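Local coordinates for protein D-alanyl transferase DltD (Enterococcus faecium TX0133A04, PDB 6PFX) that probably takes part in attaching D-alanine to lipoteichoic acid during Gram-positive cell-wall biogenesis, as a membrane-associated D-alanyl transferase of the DltD family, at residues Q105-G111 with Y266-F272; A74-L80 with Y116-Y120. One frame throughout, in Å; residues are numbered along the deposited sequence.

Contact 1 (Q105-G111 with Y266-F272); sequences QWFVKNG and YRFSPEF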
ATOM      1  N   GLN A 105      -5.645  -9.228  -2.070  1.00 12.10           N
ATOM      2  CA  GLN A 105      -4.932 -10.138  -2.958  1.00 14.61           C
ATOM      3  C   GLN A 105      -3.461 -10.271  -2.605  1.00 15.08           C
ATOM      4  O   GLN A 105      -2.796 -11.199  -3.077  1.00 13.91           O
ATOM      5  CB  GLN A 105      -5.030  -9.658  -4.406  1.00 21.93           C
ATOM      6  CG  GLN A 105      -6.441  -9.531  -4.915  1.00 24.09           C
ATOM      7  CD  GLN A 105      -7.155  -8.302  -4.373  1.00 26.68           C
ATOM      8  OE1 GLN A 105      -6.521  -7.292  -4.032  1.00 20.33           O
ATOM      9  NE2 GLN A 105      -8.477  -8.392  -4.256  1.00 20.46           N
ATOM     10  N   TRP A 106      -2.929  -9.372  -1.787  1.00 10.32           N
ATOM     11  CA  TRP A 106      -1.561  -9.556  -1.348  1.00 13.00           C
ATOM     12  C   TRP A 106      -1.406 -10.803  -0.493  1.00 12.80           C
ATOM     13  O   TRP A 106      -0.311 -11.370  -0.416  1.00 12.95           O
ATOM     14  CB  TRP A 106      -1.139  -8.394  -0.468  1.00 12.09           C
ATOM     15  CG  TRP A 106      -0.987  -7.074  -1.121  1.00 14.08           C
ATOM     16  CD1 TRP A 106      -0.978  -6.791  -2.457  1.00 15.98           C
ATOM     17  CD2 TRP A 106      -0.816  -5.832  -0.440  1.00 11.91           C
ATOM     18  NE1 TRP A 106      -0.788  -5.433  -2.643  1.00 20.12           N
ATOM     19  CE2 TRP A 106      -0.697  -4.827  -1.415  1.00 14.78           C
ATOM     20  CE3 TRP A 106      -0.750  -5.475   0.909  1.00 11.33           C
ATOM     21  CZ2 TRP A 106      -0.510  -3.480  -1.076  1.00 17.39           C
ATOM     22  CZ3 TRP A 106      -0.573  -4.145   1.243  1.00 14.91           C
ATOM     23  CH2 TRP A 106      -0.460  -3.165   0.257  1.00 16.78           C
ATOM     24  N   PHE A 107      -2.472 -11.206   0.191  1.00 11.96           N
ATOM     25  CA  PHE A 107      -2.403 -12.175   1.278  1.00  9.63           C
ATOM     26  C   PHE A 107      -2.591 -13.599   0.788  1.00 13.84           C
ATOM     27  O   PHE A 107      -3.375 -14.375   1.320  1.00 13.45           O
ATOM     28  CB  PHE A 107      -3.421 -11.780   2.337  1.00 10.73           C
ATOM     29  CG  PHE A 107      -3.094 -10.453   3.011  1.00  9.41           C
ATOM     30  CD1 PHE A 107      -3.372  -9.225   2.399  1.00 12.39           C
ATOM     31  CD2 PHE A 107      -2.468 -10.445   4.245  1.00 10.47           C
ATOM     32  CE1 PHE A 107      -3.033  -8.016   3.035  1.00 10.95           C
ATOM     33  CE2 PHE A 107      -2.145  -9.268   4.877  1.00 10.19           C
ATOM     34  CZ  PHE A 107      -2.435  -8.042   4.274  1.00 10.71           C
ATOM     35  N   VAL A 108      -1.803 -13.952  -0.219  1.00 13.19           N
ATOM     36  CA  VAL A 108      -1.839 -15.301  -0.769  1.00 16.55           C
ATOM     37  C   VAL A 108      -0.952 -16.240   0.049  1.00 16.60           C
ATOM     38  O   VAL A 108      -0.062 -15.824   0.795  1.00 16.94           O
ATOM     39  CB  VAL A 108      -1.474 -15.325  -2.269  1.00 14.99           C
ATOM     40  CG1 VAL A 108      -2.573 -14.663  -3.098  1.00 17.38           C
ATOM     41  CG2 VAL A 108      -0.113 -14.682  -2.512  1.00 21.99           C
ATOM     42  N   LYS A 109      -1.187 -17.545  -0.133  1.00 13.57           N
ATOM     43  CA  LYS A 109      -0.603 -18.566   0.735  1.00 16.61           C
ATOM     44  C   LYS A 109       0.909 -18.435   0.855  1.00 18.60           C
ATOM     45  O   LYS A 109       1.469 -18.610   1.945  1.00 19.60           O
ATOM     46  CB  LYS A 109      -0.980 -19.957   0.199  1.00 18.87           C
ATOM     47  CG  LYS A 109      -0.421 -21.125   1.011  1.00 37.06           C
ATOM     48  CD  LYS A 109      -0.938 -22.481   0.505  1.00 37.88           C
ATOM     49  CE  LYS A 109      -0.508 -23.632   1.413  1.00 44.28           C
ATOM     50  NZ  LYS A 109      -1.103 -24.940   0.985  1.00 51.19           N
ATOM     51  N   ASN A 110       1.593 -18.151  -0.247  1.00 16.67           N
ATOM     52  CA  ASN A 110       3.047 -18.083  -0.243  1.00 23.86           C
ATOM     53  C   ASN A 110       3.574 -16.662  -0.114  1.00 21.77           C
ATOM     54  O   ASN A 110       4.793 -16.465  -0.120  1.00 27.39           O
ATOM     55  CB  ASN A 110       3.619 -18.727  -1.511  1.00 27.97           C
ATOM     56  CG  ASN A 110       3.353 -20.220  -1.582  1.00 27.05           C
ATOM     57  OD1 ASN A 110       3.243 -20.896  -0.561  1.00 33.53           O
ATOM     58  ND2 ASN A 110       3.250 -20.740  -2.796  1.00 36.34           N
ATOM     59  N   GLY A 111       2.696 -15.675  -0.004  1.00 18.88           N
ATOM     60  CA  GLY A 111       3.112 -14.293   0.142  1.00 19.98           C
ATOM     61  C   GLY A 111       3.577 -13.662  -1.160  1.00 20.04           C
ATOM     62  O   GLY A 111       3.408 -14.209  -2.260  1.00 22.66           O
ATOM     63  N   TYR A 266      -7.433 -15.884   0.908  1.00 10.28           N
ATOM     64  CA  TYR A 266      -6.528 -14.825   1.336  1.00 10.67           C
ATOM     65  C   TYR A 266      -6.428 -14.725   2.858  1.00 11.34           C
ATOM     66  O   TYR A 266      -5.997 -13.690   3.386  1.00 11.81           O
ATOM     67  CB  TYR A 266      -7.001 -13.483   0.768  1.00 13.42           C
ATOM     68  CG  TYR A 266      -7.133 -13.380  -0.739  1.00 12.30           C
ATOM     69  CD1 TYR A 266      -6.243 -14.023  -1.588  1.00 16.66           C
ATOM     70  CD2 TYR A 266      -8.125 -12.583  -1.311  1.00 14.32           C
ATOM     71  CE1 TYR A 266      -6.357 -13.909  -2.966  1.00 18.53           C
ATOM     72  CE2 TYR A 266      -8.244 -12.466  -2.683  1.00 14.26           C
ATOM     73  CZ  TYR A 266      -7.350 -13.107  -3.507  1.00 16.12           C
ATOM     74  OH  TYR A 266      -7.503 -12.970  -4.878  1.00 19.18           O
ATOM     75  N   ARG A 267      -6.812 -15.776   3.573  1.00 12.75           N
ATOM     76  CA  ARG A 267      -6.845 -15.693   5.023  1.00 12.35           C
ATOM     77  C   ARG A 267      -5.555 -16.175   5.661  1.00  9.94           C
ATOM     78  O   ARG A 267      -5.371 -15.948   6.859  1.00 11.02           O
ATOM     79  CB  ARG A 267      -8.034 -16.470   5.595  1.00 13.05           C
ATOM     80  CG  ARG A 267      -9.390 -15.884   5.198  1.00 12.08           C
ATOM     81  CD  ARG A 267     -10.573 -16.768   5.580  1.00 13.59           C
ATOM     82  NE  ARG A 267     -10.350 -18.115   5.080  1.00 11.79           N
ATOM     83  CZ  ARG A 267     -10.761 -19.220   5.688  1.00 11.56           C
ATOM     84  NH1 ARG A 267     -11.431 -19.164   6.826  1.00 13.12           N
ATOM     85  NH2 ARG A 267     -10.457 -20.397   5.178  1.00 12.00           N
ATOM     86  N   PHE A 268      -4.653 -16.794   4.892  1.00 10.99           N
ATOM     87  CA  PHE A 268      -3.442 -17.423   5.429  1.00  8.54           C
ATOM     88  C   PHE A 268      -2.253 -16.971   4.598  1.00 11.96           C
ATOM     89  O   PHE A 268      -2.213 -17.239   3.396  1.00 13.19           O
ATOM     90  CB  PHE A 268      -3.555 -18.961   5.360  1.00  8.30           C
ATOM     91  CG  PHE A 268      -4.828 -19.477   5.923  1.00 11.79           C
ATOM     92  CD1 PHE A 268      -5.146 -19.266   7.241  1.00 15.81           C
ATOM     93  CD2 PHE A 268      -5.739 -20.130   5.120  1.00 12.53           C
ATOM     94  CE1 PHE A 268      -6.352 -19.710   7.749  1.00 15.59           C
ATOM     95  CE2 PHE A 268      -6.927 -20.581   5.626  1.00 13.73           C
ATOM     96  CZ  PHE A 268      -7.244 -20.364   6.932  1.00 14.76           C
ATOM     97  N   SER A 269      -1.282 -16.286   5.218  1.00 13.27           N
ATOM     98  CA  SER A 269      -0.211 -15.753   4.381  1.00  9.73           C
ATOM     99  C   SER A 269       0.947 -15.220   5.202  1.00 12.14           C
ATOM    100  O   SER A 269       0.714 -14.669   6.283  1.00 13.94           O
ATOM    101  CB  SER A 269      -0.760 -14.556   3.584  1.00 10.11           C
ATOM    102  OG  SER A 269       0.178 -14.032   2.665  1.00 12.78           O
ATOM    103  N   PRO A 270       2.190 -15.324   4.709  1.00 12.24           N
ATOM    104  CA  PRO A 270       3.282 -14.524   5.289  1.00 12.65           C
ATOM    105  C   PRO A 270       2.999 -13.044   5.240  1.00 11.09           C
ATOM    106  O   PRO A 270       3.579 -12.298   6.028  1.00 12.81           O
ATOM    107  CB  PRO A 270       4.494 -14.864   4.407  1.00 12.65           C
ATOM    108  CG  PRO A 270       4.140 -16.183   3.769  1.00 23.49           C
ATOM    109  CD  PRO A 270       2.653 -16.164   3.589  1.00 15.75           C
ATOM    110  N   GLU A 271       2.118 -12.593   4.343  1.00  9.35           N
ATOM    111  CA  GLU A 271       1.837 -11.168   4.225  1.00  9.26           C
ATOM    112  C   GLU A 271       1.292 -10.567   5.519  1.00  9.77           C
ATOM    113  O   GLU A 271       1.455  -9.363   5.751  1.00 10.42           O
ATOM    114  CB  GLU A 271       0.852 -10.917   3.080  1.00 11.24           C
ATOM    115  CG  GLU A 271       0.587  -9.425   2.817  1.00 12.62           C
ATOM    116  CD  GLU A 271       1.697  -8.672   2.081  1.00 12.59           C
ATOM    117  OE1 GLU A 271       2.580  -9.296   1.459  1.00 13.32           O
ATOM    118  OE2 GLU A 271       1.662  -7.416   2.107  1.00 14.26           O
ATOM    119  N   PHE A 272       0.610 -11.363   6.350  1.00 11.19           N
ATOM    120  CA  PHE A 272       0.129 -10.834   7.622  1.00 11.97           C
ATOM    121  C   PHE A 272       1.295 -10.395   8.489  1.00 11.26           C
ATOM    122  O   PHE A 272       1.203  -9.405   9.216  1.00 11.22           O
ATOM    123  CB  PHE A 272      -0.717 -11.875   8.360  1.00 11.67           C
ATOM    124  CG  PHE A 272      -2.075 -12.076   7.754  1.00 11.16           C
ATOM    125  CD1 PHE A 272      -3.096 -11.174   7.987  1.00 11.71           C
ATOM    126  CD2 PHE A 272      -2.314 -13.150   6.926  1.00 10.72           C
ATOM    127  CE1 PHE A 272      -4.329 -11.339   7.413  1.00 11.31           C
ATOM    128  CE2 PHE A 272      -3.549 -13.319   6.353  1.00 11.88           C
ATOM    129  CZ  PHE A 272      -4.555 -12.411   6.600  1.00 10.94           C
TER
HETATM  130  O   HOH W   1      -8.935 -10.969  -5.962  1.00 21.54           O
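Glu271 lays its methylenes on Phe107 and turns its carboxylate beside Trp106. Its CB sits 3.5 Å from Phe107 CD2. With CG turned anti to the backbone N (chi1 -175°), that methylene settles over the middle of the Phe107 ring, 3.5 Å from the centroid, a CH-pi contact. A bend at chi2 (76°) then swings the carboxylate off the ring toward Trp106: CD meets Trp106 CB at 3.8 Å, and OE2 comes within 3.3 Å of Trp106 CE3. Both oxygens of this buried group are satisfied, OE1 by Gln78 NE2 and OE2 by Ser79 OG.

The loop 105-111 follows the strand 97-101 of the parallel sheet in this SGNH-hydrolase-like fold, and here it meets the N-terminal end of helix 271-284. Ser269 caps that end, its OG accepting from Glu271 N, and the same hydroxyl donates to Val108 O at 2.6 Å. Gly111 N, closing the type I turn 108-111, grips Val108 O from the opposite face of the carbonyl plane.

Phe107 also turns an edge to the face of Phe272, with ring centroids 4.7 Å apart and planes at 53°; Phe314 of helix 308-323 meets the Phe107 ring as well. Toward the other end, Gln105 CA lies over one face of the Tyr266 ring, 4.0 Å from its centroid, while Val108 CG1 runs alongside the same tyrosine. A water accepts from Gln105 NE2 and lies 2.7 Å from Tyr266 OH, at the ring's edge and in its plane.

Contact 2 (A74-L80 with Y116-Y120); sequences APGTQSL and YFNTY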
ATOM      1  N   ALA A  74       2.747   0.996  -6.096  1.00 20.70           N
ATOM      2  CA  ALA A  74       2.935   0.747  -7.522  1.00 23.14           C
ATOM      3  C   ALA A  74       2.588  -0.713  -7.786  1.00 21.50           C
ATOM      4  O   ALA A  74       2.339  -1.478  -6.849  1.00 19.21           O
ATOM      5  CB  ALA A  74       4.375   1.062  -7.958  1.00 25.03           C
ATOM      6  N   PRO A  75       2.526  -1.135  -9.048  1.00 26.07           N
ATOM      7  CA  PRO A  75       2.124  -2.528  -9.306  1.00 21.97           C
ATOM      8  C   PRO A  75       3.088  -3.503  -8.649  1.00 20.16           C
ATOM      9  O   PRO A  75       4.288  -3.506  -8.929  1.00 29.36           O
ATOM     10  CB  PRO A  75       2.142  -2.632 -10.836  1.00 27.24           C
ATOM     11  CG  PRO A  75       1.894  -1.249 -11.295  1.00 28.92           C
ATOM     12  CD  PRO A  75       2.630  -0.363 -10.302  1.00 31.34           C
ATOM     13  N   GLY A  76       2.558  -4.309  -7.740  1.00 17.25           N
ATOM     14  CA  GLY A  76       3.346  -5.307  -7.057  1.00 20.63           C
ATOM     15  C   GLY A  76       3.998  -4.869  -5.762  1.00 18.52           C
ATOM     16  O   GLY A  76       4.701  -5.679  -5.149  1.00 19.08           O
ATOM     17  N   THR A  77       3.796  -3.626  -5.319  1.00 17.51           N
ATOM     18  CA  THR A  77       4.285  -3.225  -4.003  1.00 16.27           C
ATOM     19  C   THR A  77       3.337  -3.779  -2.940  1.00 15.68           C
ATOM     20  O   THR A  77       2.136  -3.485  -2.967  1.00 22.85           O
ATOM     21  CB  THR A  77       4.417  -1.709  -3.849  1.00 16.75           C
ATOM     22  OG1 THR A  77       3.156  -1.066  -4.055  1.00 18.70           O
ATOM     23  CG2 THR A  77       5.438  -1.162  -4.830  1.00 22.74           C
ATOM     24  N   GLN A  78       3.866  -4.609  -2.036  1.00 13.13           N
ATOM     25  CA  GLN A  78       3.111  -5.150  -0.906  1.00 12.49           C
ATOM     26  C   GLN A  78       3.770  -4.696   0.397  1.00 15.71           C
ATOM     27  O   GLN A  78       4.507  -3.704   0.403  1.00 17.09           O
ATOM     28  CB  GLN A  78       2.990  -6.676  -1.017  1.00 12.26           C
ATOM     29  CG  GLN A  78       2.464  -7.126  -2.384  1.00 14.49           C
ATOM     30  CD  GLN A  78       1.979  -8.588  -2.494  1.00 17.29           C
ATOM     31  OE1 GLN A  78       1.539  -8.999  -3.574  1.00 19.72           O
ATOM     32  NE2 GLN A  78       2.050  -9.365  -1.410  1.00 15.65           N
ATOM     33  N   SER A  79       3.514  -5.386   1.512  1.00 12.31           N
ATOM     34  CA  SER A  79       3.855  -4.791   2.806  1.00 14.36           C
ATOM     35  C   SER A  79       5.362  -4.678   3.015  1.00 15.22           C
ATOM     36  O   SER A  79       5.837  -3.679   3.568  1.00 15.29           O
ATOM     37  CB  SER A  79       3.217  -5.565   3.961  1.00 17.36           C
ATOM     38  OG  SER A  79       1.808  -5.423   3.929  1.00 13.88           O
ATOM     39  N   LEU A  80       6.128  -5.693   2.604  1.00 14.43           N
ATOM     40  CA  LEU A  80       7.573  -5.671   2.818  1.00 15.71           C
ATOM     41  C   LEU A  80       8.206  -4.489   2.091  1.00 15.76           C
ATOM     42  O   LEU A  80       8.986  -3.726   2.674  1.00 16.51           O
ATOM     43  CB  LEU A  80       8.174  -6.995   2.354  1.00 18.42           C
ATOM     44  CG  LEU A  80       9.586  -7.323   2.815  1.00 26.16           C
ATOM     45  CD1 LEU A  80       9.805  -8.813   2.650  1.00 22.28           C
ATOM     46  CD2 LEU A  80      10.586  -6.571   2.005  1.00 24.40           C
ATOM     47  N   TYR A 116       7.845  -9.749  -7.677  1.00 21.89           N
ATOM     48  CA  TYR A 116       7.460  -8.442  -7.151  1.00 19.51           C
ATOM     49  C   TYR A 116       8.513  -7.927  -6.179  1.00 19.62           C
ATOM     50  O   TYR A 116       8.909  -6.757  -6.236  1.00 24.97           O
ATOM     51  CB  TYR A 116       6.097  -8.535  -6.459  1.00 20.18           C
ATOM     52  CG  TYR A 116       4.917  -8.729  -7.403  1.00 26.50           C
ATOM     53  CD1 TYR A 116       4.977  -8.311  -8.726  1.00 26.53           C
ATOM     54  CD2 TYR A 116       3.741  -9.323  -6.964  1.00 26.11           C
ATOM     55  CE1 TYR A 116       3.894  -8.485  -9.586  1.00 28.31           C
ATOM     56  CE2 TYR A 116       2.662  -9.508  -7.819  1.00 26.56           C
ATOM     57  CZ  TYR A 116       2.747  -9.084  -9.124  1.00 30.41           C
ATOM     58  OH  TYR A 116       1.676  -9.262  -9.966  1.00 33.80           O
ATOM     59  N   PHE A 117       8.976  -8.795  -5.274  1.00 20.47           N
ATOM     60  CA  PHE A 117      10.019  -8.390  -4.343  1.00 19.76           C
ATOM     61  C   PHE A 117      11.228  -7.854  -5.100  1.00 22.04           C
ATOM     62  O   PHE A 117      11.781  -6.802  -4.754  1.00 21.28           O
ATOM     63  CB  PHE A 117      10.435  -9.560  -3.453  1.00 21.01           C
ATOM     64  CG  PHE A 117      11.621  -9.240  -2.598  1.00 26.20           C
ATOM     65  CD1 PHE A 117      11.465  -8.578  -1.398  1.00 24.68           C
ATOM     66  CD2 PHE A 117      12.893  -9.548  -3.027  1.00 23.89           C
ATOM     67  CE1 PHE A 117      12.557  -8.248  -0.630  1.00 25.76           C
ATOM     68  CE2 PHE A 117      13.992  -9.226  -2.256  1.00 30.84           C
ATOM     69  CZ  PHE A 117      13.822  -8.571  -1.062  1.00 25.81           C
ATOM     70  N   ASN A 118      11.645  -8.573  -6.150  1.00 23.66           N
ATOM     71  CA  ASN A 118      12.852  -8.207  -6.884  1.00 27.25           C
ATOM     72  C   ASN A 118      12.715  -6.846  -7.557  1.00 28.65           C
ATOM     73  O   ASN A 118      13.690  -6.092  -7.644  1.00 27.20           O
ATOM     74  CB  ASN A 118      13.180  -9.275  -7.930  1.00 28.23           C
ATOM     75  CG  ASN A 118      13.638 -10.582  -7.314  1.00 25.83           C
ATOM     76  OD1 ASN A 118      13.996 -10.642  -6.138  1.00 27.82           O
ATOM     77  ND2 ASN A 118      13.633 -11.643  -8.115  1.00 33.43           N
ATOM     78  N   THR A 119      11.518  -6.513  -8.050  1.00 28.23           N
ATOM     79  CA  THR A 119      11.342  -5.241  -8.744  1.00 28.79           C
ATOM     80  C   THR A 119      11.634  -4.057  -7.832  1.00 27.45           C
ATOM     81  O   THR A 119      12.220  -3.057  -8.267  1.00 26.95           O
ATOM     82  CB  THR A 119       9.921  -5.130  -9.296  1.00 29.73           C
ATOM     83  OG1 THR A 119       9.715  -6.156 -10.268  1.00 29.90           O
ATOM     84  CG2 THR A 119       9.696  -3.766  -9.936  1.00 29.67           C
ATOM     85  N   TYR A 120      11.224  -4.137  -6.570  1.00 22.74           N
ATOM     86  CA  TYR A 120      11.346  -3.014  -5.655  1.00 28.16           C
ATOM     87  C   TYR A 120      12.464  -3.171  -4.645  1.00 17.44           C
ATOM     88  O   TYR A 120      12.727  -2.226  -3.892  1.00 24.59           O
ATOM     89  CB  TYR A 120      10.011  -2.770  -4.951  1.00 27.17           C
ATOM     90  CG  TYR A 120       8.939  -2.408  -5.936  1.00 26.55           C
ATOM     91  CD1 TYR A 120       8.783  -1.093  -6.352  1.00 28.38           C
ATOM     92  CD2 TYR A 120       8.107  -3.379  -6.478  1.00 28.08           C
ATOM     93  CE1 TYR A 120       7.811  -0.741  -7.264  1.00 31.18           C
ATOM     94  CE2 TYR A 120       7.127  -3.037  -7.403  1.00 29.81           C
ATOM     95  CZ  TYR A 120       6.991  -1.713  -7.788  1.00 28.29           C
ATOM     96  OH  TYR A 120       6.030  -1.338  -8.696  1.00 29.63           O
TER
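The ring of Tyr120 is covered on one face by Thr77 CG2, which stands over its centre at 3.4 Å from the centroid, and on the other by Thr119 CG2 of its own helix, offset toward the rim. At its edge, in the ring plane, lies Pro75 O. Tyr116, one helical turn earlier, offers a face to Gly76 CA, 3.8 Å from the ring centroid, and Phe117 receives Leu80 CD2 at its edge, 3.7 Å from CE1.

Tyr120 OH donates to Pro75 O at 2.8 Å. The hydroxyl comes from above the carbonyl plane, 43° out of it, so the bond does not follow a lone pair, and Ala74 CB lies close to Tyr120 OH, at 3.0 Å. The Thr77 and Tyr120 side chains cross at about a right angle, which brings the methyl down close to the ring normal. Thr77 OG1 occupies the position between the backbone N and the carbonyl carbon (chi1 59°), which turns the hydroxyl back to accept from Ala74 N at 2.9 Å; OG1 is also bonded to Gly44 O. One side chain thus ties down the loop with its oxygen and covers the tyrosine with its methyl.

Gly76 occupies the third position of a type II turn from Ala74 to Thr77, closed by Thr77 N to Ala74 O. Its positive phi suits glycine, and the lack of a side chain lets the backbone lie close upon Tyr116. Leu24 of helix 21-24 touches both Ala74 and Tyr120. Pro75 touches Ser46, which with His348 and Asp345 may form a Ser-His-Asp triad, consistent with a turn bordering the active site of an SGNH-hydrolase-like fold.

In the fold
Contact 2 is the more buried, whereas contact 1 is partly buried and runs out to exposed Lys109 and Asn110. The two share neighbouring elements: loop 105-111 leads toward helix 114-120, which carries residues 116-120, and helix 271-284 of contact 1 meets the start of helix 79-89 through the carboxylate of Glu271, whose OE2 probably also takes the Ser79 N-H. Trp106 CZ2 packs on Thr77 O, joining them further. Each has one direct hydrogen bond across, from a serine in contact 1 and a tyrosine in contact 2, but contact 1 adds a carboxylate and a water beside aromatic rings, while contact 2 sets tyrosine faces against a turn. Both lie near the putative triad, through Gln105 and Pro75.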